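Side-chain contacts in glycosylation Associate Protein 3 (Streptococcus agalactiae serotype V, PDB 6OYC), which belongs to the Gap123 glycosylation complex and probably supports glycosylation and export of adhesins through the accessory Sec system: residues Y6-D11 / L26-C31; F133-L138 / V169-S174; G233-L238 / G259-S264; Y240-P245 / L276-D281. One frame throughout, in Å; residues are numbered along the deposited sequence.

In the fold
Contacts 1 and 2 meet in the antiparallel sheet of the N-terminal part, where strands 4-7 and 29-33 both pair with strand 130-140; their centres are about 12 Å apart. Contact 2 then reaches helix 171-174, which follows strand 163-168 of the parallel sheet, and so joins the two halves of the chain. Contacts 3 and 4 belong to that second half. They share helix 231-243, lie about 11 Å apart between centres, and have alternating segments along the chain. Contact 1 closes before contact 2 opens, and both precede the other two. Together they run from the beta part, which is probably related to galactose-binding domains, to the helical flank of the alpha/beta part, about 27 Å between the centres of contacts 1 and 4.

Contact 1. Residues Y6-D11 / L26-C31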
# COMPACT_ATOMS: atom_id res chain seq x y z
N TYR C 6 7.81 0.70 -0.37
CA TYR C 6 7.19 -0.60 -0.49
C TYR C 6 7.43 -1.08 -1.91
O TYR C 6 7.22 -0.35 -2.87
CB TYR C 6 5.70 -0.55 -0.16
CG TYR C 6 5.40 -0.33 1.33
CD1 TYR C 6 5.42 0.95 1.88
CD2 TYR C 6 5.06 -1.40 2.17
CE1 TYR C 6 5.13 1.16 3.25
CE2 TYR C 6 4.77 -1.20 3.53
CZ TYR C 6 4.80 0.08 4.06
OH TYR C 6 4.53 0.29 5.39
N ILE C 7 7.91 -2.32 -2.02
CA ILE C 7 8.53 -2.82 -3.23
C ILE C 7 7.82 -4.10 -3.63
O ILE C 7 7.75 -5.05 -2.83
CB ILE C 7 10.04 -3.03 -3.01
CG1 ILE C 7 10.76 -1.69 -2.91
CG2 ILE C 7 10.64 -3.82 -4.08
CD1 ILE C 7 11.97 -1.74 -1.94
N TYR C 8 7.32 -4.15 -4.86
CA TYR C 8 6.39 -5.17 -5.32
C TYR C 8 6.97 -5.97 -6.47
O TYR C 8 7.77 -5.46 -7.27
CB TYR C 8 5.06 -4.52 -5.74
CG TYR C 8 4.36 -3.83 -4.59
CD1 TYR C 8 3.49 -4.54 -3.76
CD2 TYR C 8 4.58 -2.49 -4.32
CE1 TYR C 8 2.86 -3.91 -2.69
CE2 TYR C 8 3.95 -1.87 -3.27
CZ TYR C 8 3.10 -2.57 -2.46
OH TYR C 8 2.48 -1.93 -1.40
N TRP C 9 6.55 -7.23 -6.57
CA TRP C 9 6.99 -8.11 -7.65
C TRP C 9 6.20 -7.81 -8.91
O TRP C 9 4.97 -7.97 -8.95
CB TRP C 9 6.83 -9.57 -7.22
CG TRP C 9 7.25 -10.61 -8.22
CD1 TRP C 9 7.53 -10.43 -9.55
CD2 TRP C 9 7.43 -12.01 -7.97
NE1 TRP C 9 7.87 -11.62 -10.13
CE2 TRP C 9 7.82 -12.61 -9.18
CE3 TRP C 9 7.30 -12.82 -6.83
CZ2 TRP C 9 8.08 -13.97 -9.30
CZ3 TRP C 9 7.56 -14.18 -6.95
CH2 TRP C 9 7.94 -14.74 -8.18
N ASP C 10 6.90 -7.36 -9.95
CA ASP C 10 6.32 -7.10 -11.26
C ASP C 10 6.57 -8.28 -12.21
O ASP C 10 7.58 -8.98 -12.10
CB ASP C 10 6.90 -5.82 -11.83
CG ASP C 10 6.00 -5.18 -12.81
OD1 ASP C 10 6.04 -5.58 -13.99
OD2 ASP C 10 5.24 -4.28 -12.41
N ASP C 11 5.65 -8.50 -13.15
CA ASP C 11 5.77 -9.68 -14.01
C ASP C 11 6.67 -9.47 -15.22
O ASP C 11 6.92 -10.45 -15.96
CB ASP C 11 4.40 -10.14 -14.50
CG ASP C 11 3.56 -9.02 -15.00
OD1 ASP C 11 3.91 -7.85 -14.70
OD2 ASP C 11 2.57 -9.31 -15.71
N LEU C 26 -2.16 -11.87 -8.31
CA LEU C 26 -3.40 -11.55 -7.63
C LEU C 26 -3.25 -10.19 -6.97
O LEU C 26 -2.66 -10.07 -5.89
CB LEU C 26 -3.73 -12.62 -6.59
CG LEU C 26 -4.11 -13.95 -7.23
CD1 LEU C 26 -4.04 -15.08 -6.21
CD2 LEU C 26 -5.49 -13.85 -7.87
N GLY C 27 -3.81 -9.16 -7.61
CA GLY C 27 -3.73 -7.81 -7.09
C GLY C 27 -2.31 -7.30 -7.15
O GLY C 27 -1.71 -7.22 -8.23
N LYS C 28 -1.74 -6.96 -6.00
CA LYS C 28 -0.34 -6.61 -5.93
C LYS C 28 0.55 -7.79 -5.55
O LYS C 28 1.77 -7.68 -5.65
CB LYS C 28 -0.14 -5.45 -4.94
CG LYS C 28 -0.68 -4.12 -5.50
CD LYS C 28 -0.34 -2.91 -4.62
CE LYS C 28 -1.32 -2.80 -3.44
NZ LYS C 28 -1.17 -1.51 -2.71
N SER C 29 -0.04 -8.91 -5.14
CA SER C 29 0.71 -10.05 -4.65
C SER C 29 0.90 -11.10 -5.74
O SER C 29 0.26 -11.06 -6.79
CB SER C 29 -0.00 -10.66 -3.44
OG SER C 29 -0.20 -9.67 -2.46
N VAL C 30 1.81 -12.04 -5.48
CA VAL C 30 2.18 -13.07 -6.44
C VAL C 30 2.08 -14.44 -5.76
O VAL C 30 2.69 -14.66 -4.71
CB VAL C 30 3.59 -12.85 -7.01
CG1 VAL C 30 3.87 -13.84 -8.12
CG2 VAL C 30 3.74 -11.42 -7.51
N CYS C 31 1.29 -15.33 -6.35
CA CYS C 31 1.19 -16.72 -5.89
C CYS C 31 2.08 -17.62 -6.76
O CYS C 31 1.95 -17.64 -7.99
CB CYS C 31 -0.26 -17.21 -5.91
SG CYS C 31 -0.44 -18.97 -5.42
O HOH W 1 4.43 -8.24 -5.06
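Trp9 lays its indole across Val30, while one residue earlier the phenol ring of Tyr8 rests against the aliphatic chain of Lys28. Two CH-pi contacts result. In the first, Val30 CG1 stands over one face of the six-membered ring of Trp9, 3.8 Å from its centroid and 13° off the normal. The other methyl packs at the root of the indole, with Val30 CG2 3.6 Å from Trp9 CB. With CG anti to the backbone N (chi1 -180°), Trp9 stretches its ring over both branches of the valine. In the second, Lys28 CD sits over the Tyr8 face toward the rim, 3.9 Å from Tyr8 CE1, and Lys28 CB comes up to CD1 of the same ring.

The backbones themselves are linked through water. One molecule takes the N-H of Trp9 (N to water oxygen 2.8 Å) and donates to the carbonyl of Lys28 (O to water oxygen 2.8 Å). It fills in between two segments that each bond to strand 130-140, Ile7 with Leu136 and Val30 with Phe133. Lys28 itself belongs to a type II' turn from Leu26 to Ser29, the tight connection of a beta hairpin, with Gly27 at the positive-phi corner.

The polar ends look elsewhere: Lys28 NZ forms a salt bridge with Asp201, and Tyr8 OH is hydrogen-bonded to Lys172 NZ. The chemistry thus splits in two. Trp9 and Val30 are buried among Leu23, Phe25 and Phe133, whereas Tyr8 and Lys28 pack by their carbons and deliver their polar groups to the alpha/beta part.

Contact 2. Residues F133-L138 / V169-S174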
# COMPACT_ATOMS: atom_id res chain seq x y z
N PHE C 133 3.95 -14.10 -2.30
CA PHE C 133 4.77 -12.93 -2.03
C PHE C 133 3.91 -11.68 -2.08
O PHE C 133 3.13 -11.49 -3.03
CB PHE C 133 5.92 -12.82 -3.04
CG PHE C 133 6.70 -11.54 -2.93
CD1 PHE C 133 7.72 -11.42 -1.99
CD2 PHE C 133 6.41 -10.46 -3.75
CE1 PHE C 133 8.44 -10.23 -1.88
CE2 PHE C 133 7.12 -9.29 -3.65
CZ PHE C 133 8.14 -9.17 -2.72
N HIS C 134 4.06 -10.82 -1.08
CA HIS C 134 3.32 -9.56 -1.03
C HIS C 134 4.21 -8.38 -1.38
O HIS C 134 3.91 -7.65 -2.33
CB HIS C 134 2.69 -9.36 0.36
CG HIS C 134 1.73 -10.44 0.73
ND1 HIS C 134 0.58 -10.69 0.01
CD2 HIS C 134 1.77 -11.37 1.72
CE1 HIS C 134 -0.06 -11.71 0.55
NE2 HIS C 134 0.64 -12.14 1.58
N TYR C 135 5.29 -8.17 -0.64
CA TYR C 135 6.13 -7.01 -0.88
C TYR C 135 7.38 -7.09 -0.02
O TYR C 135 7.48 -7.90 0.91
CB TYR C 135 5.40 -5.69 -0.62
CG TYR C 135 4.85 -5.52 0.79
CD1 TYR C 135 5.70 -5.22 1.86
CD2 TYR C 135 3.48 -5.64 1.04
CE1 TYR C 135 5.19 -5.05 3.15
CE2 TYR C 135 2.97 -5.46 2.32
CZ TYR C 135 3.82 -5.17 3.37
OH TYR C 135 3.30 -5.01 4.65
N LEU C 136 8.33 -6.23 -0.34
CA LEU C 136 9.43 -5.92 0.55
C LEU C 136 9.25 -4.48 1.02
O LEU C 136 8.67 -3.65 0.31
CB LEU C 136 10.78 -6.09 -0.14
CG LEU C 136 11.13 -7.43 -0.78
CD1 LEU C 136 12.49 -7.33 -1.40
CD2 LEU C 136 11.14 -8.56 0.23
N LYS C 137 9.75 -4.20 2.23
CA LYS C 137 9.75 -2.84 2.77
C LYS C 137 11.17 -2.44 3.12
O LYS C 137 11.85 -3.12 3.90
CB LYS C 137 8.84 -2.74 4.00
CG LYS C 137 8.66 -1.32 4.54
CD LYS C 137 7.62 -1.31 5.65
CE LYS C 137 7.58 0.01 6.38
NZ LYS C 137 6.77 -0.09 7.63
N LEU C 138 11.62 -1.33 2.54
CA LEU C 138 12.95 -0.79 2.75
C LEU C 138 12.81 0.61 3.35
O LEU C 138 12.19 1.49 2.74
CB LEU C 138 13.71 -0.74 1.42
CG LEU C 138 15.09 -0.11 1.39
CD1 LEU C 138 16.05 -0.95 2.23
CD2 LEU C 138 15.57 -0.00 -0.05
N VAL C 169 -7.25 6.02 7.67
CA VAL C 169 -5.80 6.18 7.62
C VAL C 169 -5.24 5.11 6.69
O VAL C 169 -5.52 3.91 6.88
CB VAL C 169 -5.19 6.08 9.03
CG1 VAL C 169 -3.68 6.14 8.96
CG2 VAL C 169 -5.74 7.19 9.93
N GLU C 170 -4.48 5.52 5.67
CA GLU C 170 -3.85 4.57 4.76
C GLU C 170 -3.02 3.58 5.57
O GLU C 170 -2.35 3.96 6.54
CB GLU C 170 -2.97 5.30 3.73
CG GLU C 170 -3.67 6.33 2.85
CD GLU C 170 -4.76 5.73 1.95
OE1 GLU C 170 -5.75 6.43 1.67
OE2 GLU C 170 -4.63 4.56 1.52
N LYS C 171 -3.09 2.31 5.17
CA LYS C 171 -2.47 1.24 5.94
C LYS C 171 -0.99 1.52 6.16
O LYS C 171 -0.47 1.37 7.27
CB LYS C 171 -2.67 -0.10 5.23
CG LYS C 171 -2.11 -1.31 5.99
CD LYS C 171 -0.95 -1.92 5.22
CE LYS C 171 -0.31 -3.08 5.98
NZ LYS C 171 1.02 -3.44 5.40
N LYS C 172 -0.29 1.92 5.10
CA LYS C 172 1.14 2.20 5.24
C LYS C 172 1.40 3.40 6.14
O LYS C 172 2.50 3.50 6.69
CB LYS C 172 1.76 2.39 3.87
CG LYS C 172 1.53 1.20 2.95
CD LYS C 172 2.00 1.53 1.56
CE LYS C 172 1.62 0.50 0.53
NZ LYS C 172 2.07 1.01 -0.81
N ASP C 173 0.42 4.28 6.32
CA ASP C 173 0.58 5.38 7.26
C ASP C 173 0.24 4.99 8.69
O ASP C 173 0.73 5.63 9.62
CB ASP C 173 -0.32 6.57 6.90
CG ASP C 173 0.15 7.31 5.68
OD1 ASP C 173 1.34 7.19 5.30
OD2 ASP C 173 -0.70 8.01 5.09
N SER C 174 -0.62 3.99 8.87
CA SER C 174 -1.10 3.66 10.21
C SER C 174 0.04 3.19 11.09
O SER C 174 0.10 3.51 12.28
CB SER C 174 -2.21 2.61 10.15
OG SER C 174 -1.71 1.35 9.72
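Tyr135 and Lys171 reach for each other from opposite directions, and their ends close to 2.9 Å between Tyr135 OH and Lys171 NZ. This single point of close approach is the packed part of the contact, and both residues are buried. Each end atom hydrogen-bonds to the carbonyl of Leu198, so one backbone oxygen serves the phenol and the ammonium together. The carbonyl and nearby Asp201 would probably favour a charged ammonium despite its burial. The lysine chain bends at chi2 (-114°) and carries NZ to the phenol oxygen at an oblique angle to the ring. Tyr6 meets the same ring edge-to-face.

Tyr135 sits in a classic beta bulge: it and His134 both face Asn75 on strand 69-78. At the far end, Glu170 occupies the N-cap of helix 171-174, its carbonyl accepting the N-H of Ser174 (Glu170 O to Ser174 N 2.9 Å). Ser174 OG turns back to Lys171 O at 2.7 Å, the donor tilted 17° from the carbonyl plane, which ties the short turn together directly behind the buried lysine.

Away from this point the two segments stand apart. Lys137 and Lys172 are partly exposed, and neither touches the facing segment. Lys137 NZ is hydrogen-bonded to Tyr176 OH, while the side chain of Lys172 touches Tyr6 of strand 4-7.

Contact 3. Residues G233-L238 / G259-S264; sequences GNFAAL and GILLKS
Phe235 is the residue of helix 231-243 that meets Leu261 and Leu262, and everything across this contact is apolar. At the start of the segment, Gly233 receives Glu170 OE1 at its backbone N and offers its carbonyl to Ala237 N, continuing the helix. Asn234, on a different side, uses ND2 to hold Cys254 O and Asn252 OD1 in the connection after strand 248-251.

Phe235 comes next. Its CG lies anti to the backbone N (chi1 -169°), which throws the ring out from the helix toward segment 259-264, where the backbones approach to 7.5 Å between the CA atoms of Phe235 and Leu261. Leu261 spans one face of the ring. Its CB stands over that face, 4.2 Å from the centroid and 18° off the normal, a CH-pi contact. Over the same face its methyl CD1 reaches the opposite half of the ring, 3.9 Å from Phe235 CD1. Leu262 begins by heading away, yet its branch returns: Leu262 CD2 comes obliquely to the far end of the ring, 4.0 Å from Phe235 CZ. Two successive leucines therefore take the ring at different places, one by its face and one near its tip.

Further on, Ala236 packs on Leu203 and Ile204, Ala237 on Ile251, and Leu238 touches both Ile251 and Val279. The segment is part of the helix that crosses over between parallel strands 223-227 and 248-251, a beta-alpha-beta unit. Helix 258-262 lies against its Phe235 side, and helix 270-281 completes the corner, with Leu276 beside Phe235 and Leu262, and Trp280 beside Leu261.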
# COMPACT_ATOMS: atom_id res chain seq x y z
N GLY C 233 -8.26 5.15 0.91
CA GLY C 233 -9.27 5.76 1.77
C GLY C 233 -10.33 6.49 0.97
O GLY C 233 -11.53 6.38 1.25
N ASN C 234 -9.91 7.27 -0.03
CA ASN C 234 -10.88 7.96 -0.88
C ASN C 234 -11.81 6.95 -1.55
O ASN C 234 -13.01 7.18 -1.66
CB ASN C 234 -10.18 8.81 -1.95
CG ASN C 234 -9.41 9.98 -1.37
OD1 ASN C 234 -9.80 10.57 -0.37
ND2 ASN C 234 -8.32 10.34 -2.02
N PHE C 235 -11.25 5.83 -2.00
CA PHE C 235 -12.06 4.79 -2.63
C PHE C 235 -13.03 4.17 -1.63
O PHE C 235 -14.23 4.06 -1.90
CB PHE C 235 -11.15 3.73 -3.24
CG PHE C 235 -11.85 2.76 -4.13
CD1 PHE C 235 -12.76 3.19 -5.08
CD2 PHE C 235 -11.58 1.40 -4.04
CE1 PHE C 235 -13.40 2.29 -5.91
CE2 PHE C 235 -12.20 0.49 -4.88
CZ PHE C 235 -13.13 0.94 -5.81
N ALA C 236 -12.52 3.76 -0.47
CA ALA C 236 -13.38 3.23 0.58
C ALA C 236 -14.46 4.24 0.98
O ALA C 236 -15.63 3.87 1.12
CB ALA C 236 -12.54 2.83 1.79
N ALA C 237 -14.08 5.51 1.17
CA ALA C 237 -15.06 6.52 1.55
C ALA C 237 -16.20 6.61 0.54
O ALA C 237 -17.36 6.76 0.92
CB ALA C 237 -14.39 7.88 1.71
N LEU C 238 -15.89 6.51 -0.76
CA LEU C 238 -16.95 6.51 -1.76
C LEU C 238 -17.87 5.32 -1.56
O LEU C 238 -19.09 5.43 -1.74
CB LEU C 238 -16.36 6.49 -3.17
CG LEU C 238 -15.61 7.72 -3.68
CD1 LEU C 238 -14.86 7.35 -4.95
CD2 LEU C 238 -16.57 8.88 -3.94
N GLY C 259 -8.89 0.32 -12.18
CA GLY C 259 -8.33 -1.02 -12.16
C GLY C 259 -7.21 -1.20 -11.17
O GLY C 259 -7.03 -2.29 -10.62
N ILE C 260 -6.43 -0.15 -10.92
CA ILE C 260 -5.36 -0.29 -9.94
C ILE C 260 -5.93 -0.27 -8.52
O ILE C 260 -5.46 -1.02 -7.65
CB ILE C 260 -4.29 0.80 -10.16
CG1 ILE C 260 -3.58 0.54 -11.49
CG2 ILE C 260 -3.33 0.88 -8.95
CD1 ILE C 260 -2.48 1.53 -11.86
N LEU C 261 -6.96 0.54 -8.27
CA LEU C 261 -7.58 0.55 -6.94
C LEU C 261 -8.08 -0.83 -6.56
O LEU C 261 -7.95 -1.25 -5.41
CB LEU C 261 -8.72 1.57 -6.90
CG LEU C 261 -8.30 3.03 -7.02
CD1 LEU C 261 -9.50 3.95 -7.15
CD2 LEU C 261 -7.39 3.44 -5.86
N LEU C 262 -8.65 -1.57 -7.52
CA LEU C 262 -9.21 -2.88 -7.22
C LEU C 262 -8.15 -3.87 -6.75
O LEU C 262 -8.48 -4.82 -6.04
CB LEU C 262 -9.93 -3.43 -8.44
CG LEU C 262 -11.16 -2.66 -8.91
CD1 LEU C 262 -11.86 -3.39 -10.07
CD2 LEU C 262 -12.12 -2.41 -7.76
N LYS C 263 -6.89 -3.68 -7.14
CA LYS C 263 -5.86 -4.65 -6.77
C LYS C 263 -5.68 -4.78 -5.27
O LYS C 263 -5.07 -5.76 -4.82
CB LYS C 263 -4.53 -4.30 -7.44
CG LYS C 263 -4.61 -4.31 -8.96
CD LYS C 263 -3.25 -4.12 -9.60
CE LYS C 263 -3.30 -4.48 -11.07
NZ LYS C 263 -1.95 -4.46 -11.69
N SER C 264 -6.20 -3.84 -4.47
CA SER C 264 -6.21 -4.04 -3.03
C SER C 264 -7.35 -4.94 -2.54
O SER C 264 -7.38 -5.27 -1.35
CB SER C 264 -6.26 -2.69 -2.31
OG SER C 264 -5.05 -1.95 -2.51

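Contact 4. Residues Y240-P245 / L276-D281; sequences YAKKFP and LREVWD
Lys242 NZ is approached by both oxygens of the Glu278 carboxylate, OE2 at 3.1 Å and OE1 at 3.3 Å. The pair is a salt bridge; its hydrogen bond, to OE2, is weak. Both side chains reach it by bending. Lys242 turns at chi2 (92°) and Glu278 at chi2 (-88°), so that the two chains cross at about a right angle and the ammonium arrives at the carboxylate end. The lysine CE also lies close, 3.3 Å from Glu278 OE2, so the end of the lysine chain, not NZ alone, lies along the carboxylate oxygen.

Closer to the backbones the packing turns apolar. Val279 presents its methyl CG2 to the lower part of the lysine, 4.0 Å from Lys242 CG and as near to its CB. The CA atoms of these two residues are 6.7 Å apart. Val279 is buried and also leans on Leu238, one turn earlier on helix 231-243, which makes the valine part of the seam between that helix and helix 270-281.

A second ion pair runs along helix 270-281 itself, one turn apart. Arg277 NE meets Asp281 OD1 at 3.2 Å on the syn side, some 22° out of the carboxylate plane, and the CD1 edge of Trp280 is turned to one face of the guanidinium.

Near the end of helix 231-243 the seam is therefore greasy inside and ionic at its surface. With Lys242 exposed and the bond to Glu278 weak, the attraction is probably more electrostatic than directional, laid over the buried contact of Val279.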
# COMPACT_ATOMS: atom_id res chain seq x y z
N TYR C 240 -18.44 3.47 1.29
CA TYR C 240 -19.27 3.63 2.48
C TYR C 240 -20.42 4.61 2.22
O TYR C 240 -21.56 4.36 2.64
CB TYR C 240 -18.39 4.07 3.66
CG TYR C 240 -17.39 2.99 4.08
CD1 TYR C 240 -17.79 1.67 4.19
CD2 TYR C 240 -16.06 3.30 4.33
CE1 TYR C 240 -16.90 0.68 4.56
CE2 TYR C 240 -15.16 2.30 4.71
CZ TYR C 240 -15.59 1.00 4.81
OH TYR C 240 -14.72 -0.01 5.17
N ALA C 241 -20.15 5.70 1.49
CA ALA C 241 -21.20 6.68 1.22
C ALA C 241 -22.31 6.10 0.35
O ALA C 241 -23.47 6.50 0.49
CB ALA C 241 -20.63 7.94 0.58
N LYS C 242 -21.98 5.16 -0.54
CA LYS C 242 -23.05 4.58 -1.33
C LYS C 242 -23.88 3.60 -0.51
O LYS C 242 -25.10 3.50 -0.70
CB LYS C 242 -22.46 3.93 -2.58
CG LYS C 242 -23.32 2.86 -3.20
CD LYS C 242 -24.23 3.42 -4.28
CE LYS C 242 -25.01 2.28 -4.98
NZ LYS C 242 -25.89 2.74 -6.11
N LYS C 243 -23.25 2.90 0.43
CA LYS C 243 -23.98 1.99 1.30
C LYS C 243 -24.77 2.70 2.39
O LYS C 243 -25.75 2.14 2.87
CB LYS C 243 -23.01 0.98 1.93
CG LYS C 243 -22.52 -0.09 0.98
CD LYS C 243 -23.68 -0.97 0.51
CE LYS C 243 -23.49 -2.43 0.92
NZ LYS C 243 -24.78 -3.07 1.33
N PHE C 244 -24.36 3.91 2.80
CA PHE C 244 -24.98 4.63 3.92
C PHE C 244 -25.28 6.07 3.56
O PHE C 244 -24.50 6.98 3.87
CB PHE C 244 -24.09 4.59 5.17
CG PHE C 244 -23.68 3.21 5.60
CD1 PHE C 244 -24.60 2.34 6.18
CD2 PHE C 244 -22.37 2.78 5.45
CE1 PHE C 244 -24.22 1.07 6.59
CE2 PHE C 244 -21.98 1.50 5.86
CZ PHE C 244 -22.91 0.64 6.43
N PRO C 245 -26.43 6.33 2.94
CA PRO C 245 -26.81 7.72 2.62
C PRO C 245 -26.80 8.67 3.82
O PRO C 245 -26.77 9.89 3.61
CB PRO C 245 -28.23 7.58 2.06
CG PRO C 245 -28.28 6.20 1.53
CD PRO C 245 -27.40 5.36 2.40
N LEU C 276 -18.65 -1.66 -7.67
CA LEU C 276 -17.67 -0.63 -7.35
C LEU C 276 -17.46 0.33 -8.51
O LEU C 276 -17.18 1.51 -8.29
CB LEU C 276 -16.35 -1.27 -6.91
CG LEU C 276 -16.41 -2.01 -5.57
CD1 LEU C 276 -15.14 -2.84 -5.34
CD2 LEU C 276 -16.63 -1.03 -4.44
N ARG C 277 -17.60 -0.14 -9.76
CA ARG C 277 -17.50 0.75 -10.91
C ARG C 277 -18.61 1.79 -10.88
O ARG C 277 -18.39 2.94 -11.30
CB ARG C 277 -17.52 -0.05 -12.22
CG ARG C 277 -17.37 0.80 -13.50
CD ARG C 277 -15.90 1.12 -13.83
NE ARG C 277 -15.74 2.40 -14.53
CZ ARG C 277 -14.60 2.81 -15.11
NH1 ARG C 277 -13.52 2.04 -15.07
NH2 ARG C 277 -14.54 3.98 -15.73
N GLU C 278 -19.78 1.42 -10.37
CA GLU C 278 -20.87 2.38 -10.23
C GLU C 278 -20.52 3.46 -9.21
O GLU C 278 -20.64 4.66 -9.48
CB GLU C 278 -22.16 1.65 -9.84
CG GLU C 278 -23.43 2.50 -9.96
CD GLU C 278 -23.74 3.30 -8.69
OE1 GLU C 278 -24.58 4.22 -8.76
OE2 GLU C 278 -23.15 3.00 -7.63
N VAL C 279 -20.10 3.03 -8.01
CA VAL C 279 -19.49 3.90 -7.01
C VAL C 279 -18.49 4.85 -7.68
O VAL C 279 -18.52 6.06 -7.47
CB VAL C 279 -18.82 3.05 -5.91
CG1 VAL C 279 -17.96 3.91 -4.98
CG2 VAL C 279 -19.88 2.25 -5.13
N TRP C 280 -17.62 4.29 -8.53
CA TRP C 280 -16.55 5.07 -9.15
C TRP C 280 -17.10 6.11 -10.12
O TRP C 280 -16.70 7.28 -10.08
CB TRP C 280 -15.58 4.12 -9.86
CG TRP C 280 -14.50 4.80 -10.64
CD1 TRP C 280 -14.40 4.86 -12.00
CD2 TRP C 280 -13.37 5.50 -10.12
NE1 TRP C 280 -13.28 5.57 -12.35
CE2 TRP C 280 -12.63 5.98 -11.22
CE3 TRP C 280 -12.91 5.79 -8.83
CZ2 TRP C 280 -11.45 6.72 -11.07
CZ3 TRP C 280 -11.74 6.53 -8.68
CH2 TRP C 280 -11.02 6.98 -9.79
N ASP C 281 -18.01 5.72 -11.01
CA ASP C 281 -18.52 6.64 -12.03
C ASP C 281 -19.42 7.74 -11.48
O ASP C 281 -19.73 8.68 -12.22
CB ASP C 281 -19.31 5.90 -13.11
CG ASP C 281 -18.47 4.91 -13.86
OD1 ASP C 281 -17.26 5.17 -14.08
OD2 ASP C 281 -19.01 3.86 -14.23